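Local coordinates for lipase aflb (Neosartorya fumigata, PDB 6IDY), which is a fungal lipase that probably hydrolyses ester bonds of lipid substrates through an alpha/beta-hydrolase fold, at residues Ser18-Ala23 with Glu421-Lys426. Numbering follows the deposited sequence.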
loop_
_atom_site.group_PDB
_atom_site.type_symbol
_atom_site.label_atom_id
_atom_site.label_comp_id
_atom_site.label_asym_id
_atom_site.label_seq_id
_atom_site.Cartn_x
_atom_site.Cartn_y
_atom_site.Cartn_z
ATOM N N SER A 18 6.554 15.696 -16.643
ATOM C CA SER A 18 5.823 15.626 -17.917
ATOM C C SER A 18 4.367 15.184 -17.736
ATOM O O SER A 18 3.477 15.795 -18.323
ATOM C CB SER A 18 6.552 14.742 -18.928
ATOM O OG SER A 18 6.368 13.362 -18.664
ATOM N N ILE A 19 4.121 14.151 -16.901
ATOM C CA ILE A 19 2.765 13.660 -16.620
ATOM C C ILE A 19 1.920 14.771 -15.986
ATOM O O ILE A 19 0.818 15.050 -16.465
ATOM C CB ILE A 19 2.766 12.357 -15.772
ATOM C CG1 ILE A 19 3.386 11.182 -16.549
ATOM C CG2 ILE A 19 1.349 12.009 -15.299
ATOM C CD1 ILE A 19 3.909 10.078 -15.669
ATOM N N LEU A 20 2.459 15.432 -14.950
ATOM C CA LEU A 20 1.747 16.500 -14.253
ATOM C C LEU A 20 1.556 17.763 -15.108
ATOM O O LEU A 20 0.515 18.410 -14.981
ATOM C CB LEU A 20 2.391 16.811 -12.893
ATOM C CG LEU A 20 2.271 15.681 -11.855
ATOM C CD1 LEU A 20 3.350 15.777 -10.810
ATOM C CD2 LEU A 20 0.891 15.635 -11.223
ATOM N N SER A 21 2.518 18.087 -15.997
ATOM C CA SER A 21 2.411 19.249 -16.900
ATOM C C SER A 21 1.323 18.996 -17.946
ATOM O O SER A 21 0.556 19.909 -18.256
ATOM C CB SER A 21 3.742 19.538 -17.590
ATOM O OG SER A 21 4.746 19.803 -16.626
ATOM N N SER A 22 1.246 17.749 -18.458
ATOM C CA SER A 22 0.233 17.315 -19.423
ATOM C C SER A 22 -1.148 17.366 -18.769
ATOM O O SER A 22 -2.090 17.853 -19.393
ATOM C CB SER A 22 0.522 15.897 -19.908
ATOM O OG SER A 22 1.780 15.835 -20.558
ATOM N N ALA A 23 -1.257 16.888 -17.504
ATOM C CA ALA A 23 -2.497 16.880 -16.720
ATOM C C ALA A 23 -3.007 18.300 -16.447
ATOM O O ALA A 23 -4.217 18.533 -16.495
ATOM C CB ALA A 23 -2.291 16.129 -15.415
ATOM N N GLU A 421 -0.192 9.346 -11.471
ATOM C CA GLU A 421 -0.827 8.119 -11.964
ATOM C C GLU A 421 -2.357 8.268 -12.095
ATOM O O GLU A 421 -2.922 7.855 -13.113
ATOM C CB GLU A 421 -0.469 6.912 -11.079
ATOM C CG GLU A 421 0.945 6.379 -11.281
ATOM C CD GLU A 421 1.227 5.714 -12.615
ATOM O OE1 GLU A 421 0.310 5.072 -13.174
ATOM O OE2 GLU A 421 2.367 5.841 -13.108
ATOM N N VAL A 422 -3.016 8.863 -11.085
ATOM C CA VAL A 422 -4.475 9.078 -11.102
ATOM C C VAL A 422 -4.867 9.986 -12.279
ATOM O O VAL A 422 -5.759 9.633 -13.063
ATOM C CB VAL A 422 -5.028 9.597 -9.735
ATOM C CG1 VAL A 422 -6.469 10.079 -9.863
ATOM C CG2 VAL A 422 -4.947 8.515 -8.668
ATOM N N LEU A 423 -4.157 11.117 -12.429
ATOM C CA LEU A 423 -4.439 12.094 -13.480
ATOM C C LEU A 423 -4.171 11.566 -14.883
ATOM O O LEU A 423 -4.962 11.842 -15.783
ATOM C CB LEU A 423 -3.717 13.426 -13.219
ATOM C CG LEU A 423 -4.056 14.150 -11.888
ATOM C CD1 LEU A 423 -3.415 15.528 -11.833
ATOM C CD2 LEU A 423 -5.559 14.282 -11.667
ATOM N N ALA A 424 -3.117 10.754 -15.064
ATOM C CA ALA A 424 -2.780 10.175 -16.374
ATOM C C ALA A 424 -3.646 8.964 -16.743
ATOM O O ALA A 424 -3.644 8.561 -17.905
ATOM C CB ALA A 424 -1.309 9.786 -16.413
ATOM N N TYR A 425 -4.366 8.370 -15.769
ATOM C CA TYR A 425 -5.196 7.192 -16.032
ATOM C C TYR A 425 -6.311 7.506 -17.008
ATOM O O TYR A 425 -7.109 8.413 -16.773
ATOM C CB TYR A 425 -5.758 6.583 -14.739
ATOM C CG TYR A 425 -6.445 5.251 -14.959
ATOM C CD1 TYR A 425 -7.782 5.187 -15.350
ATOM C CD2 TYR A 425 -5.762 4.052 -14.774
ATOM C CE1 TYR A 425 -8.417 3.962 -15.557
ATOM C CE2 TYR A 425 -6.393 2.824 -14.956
ATOM C CZ TYR A 425 -7.721 2.785 -15.350
ATOM O OH TYR A 425 -8.351 1.577 -15.540
ATOM N N LYS A 426 -6.346 6.755 -18.111
ATOM C CA LYS A 426 -7.332 6.897 -19.180
ATOM C C LYS A 426 -7.694 5.509 -19.726
ATOM O O LYS A 426 -6.802 4.673 -19.855
ATOM C CB LYS A 426 -6.800 7.804 -20.312
ATOM C CG LYS A 426 -6.644 9.264 -19.906
ATOM C CD LYS A 426 -5.927 10.117 -20.943
ATOM C CE LYS A 426 -5.627 11.484 -20.370
ATOM N NZ LYS A 426 -5.350 12.492 -21.429
#
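Ala23 and Leu423 meet at the buried end of this contact between two helices. The methyl of Ala23 packs against the root and one terminal methyl of the leucine side chain: its CB lies 3.8 Å from Leu423 CB and equally 3.8 Å from Leu423 CD1. With only a methyl on Ala23, the backbones come close, the CA atoms of Ala23 and Leu423 being 6.1 Å apart. Leu20 adds a looser touch from the same helix, its CD2 4.4 Å from Leu423 CD1. On the solvent side Ile19 reaches Ala424. Its CG2 branch stands anti to the backbone N and meets Ala424 CB at 3.6 Å. This is a single methyl pair at the exposed edge, whereas Ala23 meets Leu423 at two atoms. The touching side chains are all apolar, and no hydrogen bond crosses between the segments. Polar links lie at the margins: Lys426 NZ, beyond the helix end, forms a salt bridge with Asp26, and Glu421 OE2 is hydrogen-bonded to Tyr105 OH. The contact joins the N-terminal helix 16-24 to the last turn of helix 414-424. Helix 31-47 packs against Leu20 and Leu423 through Ala37, so three helices meet here, away from the central sheet.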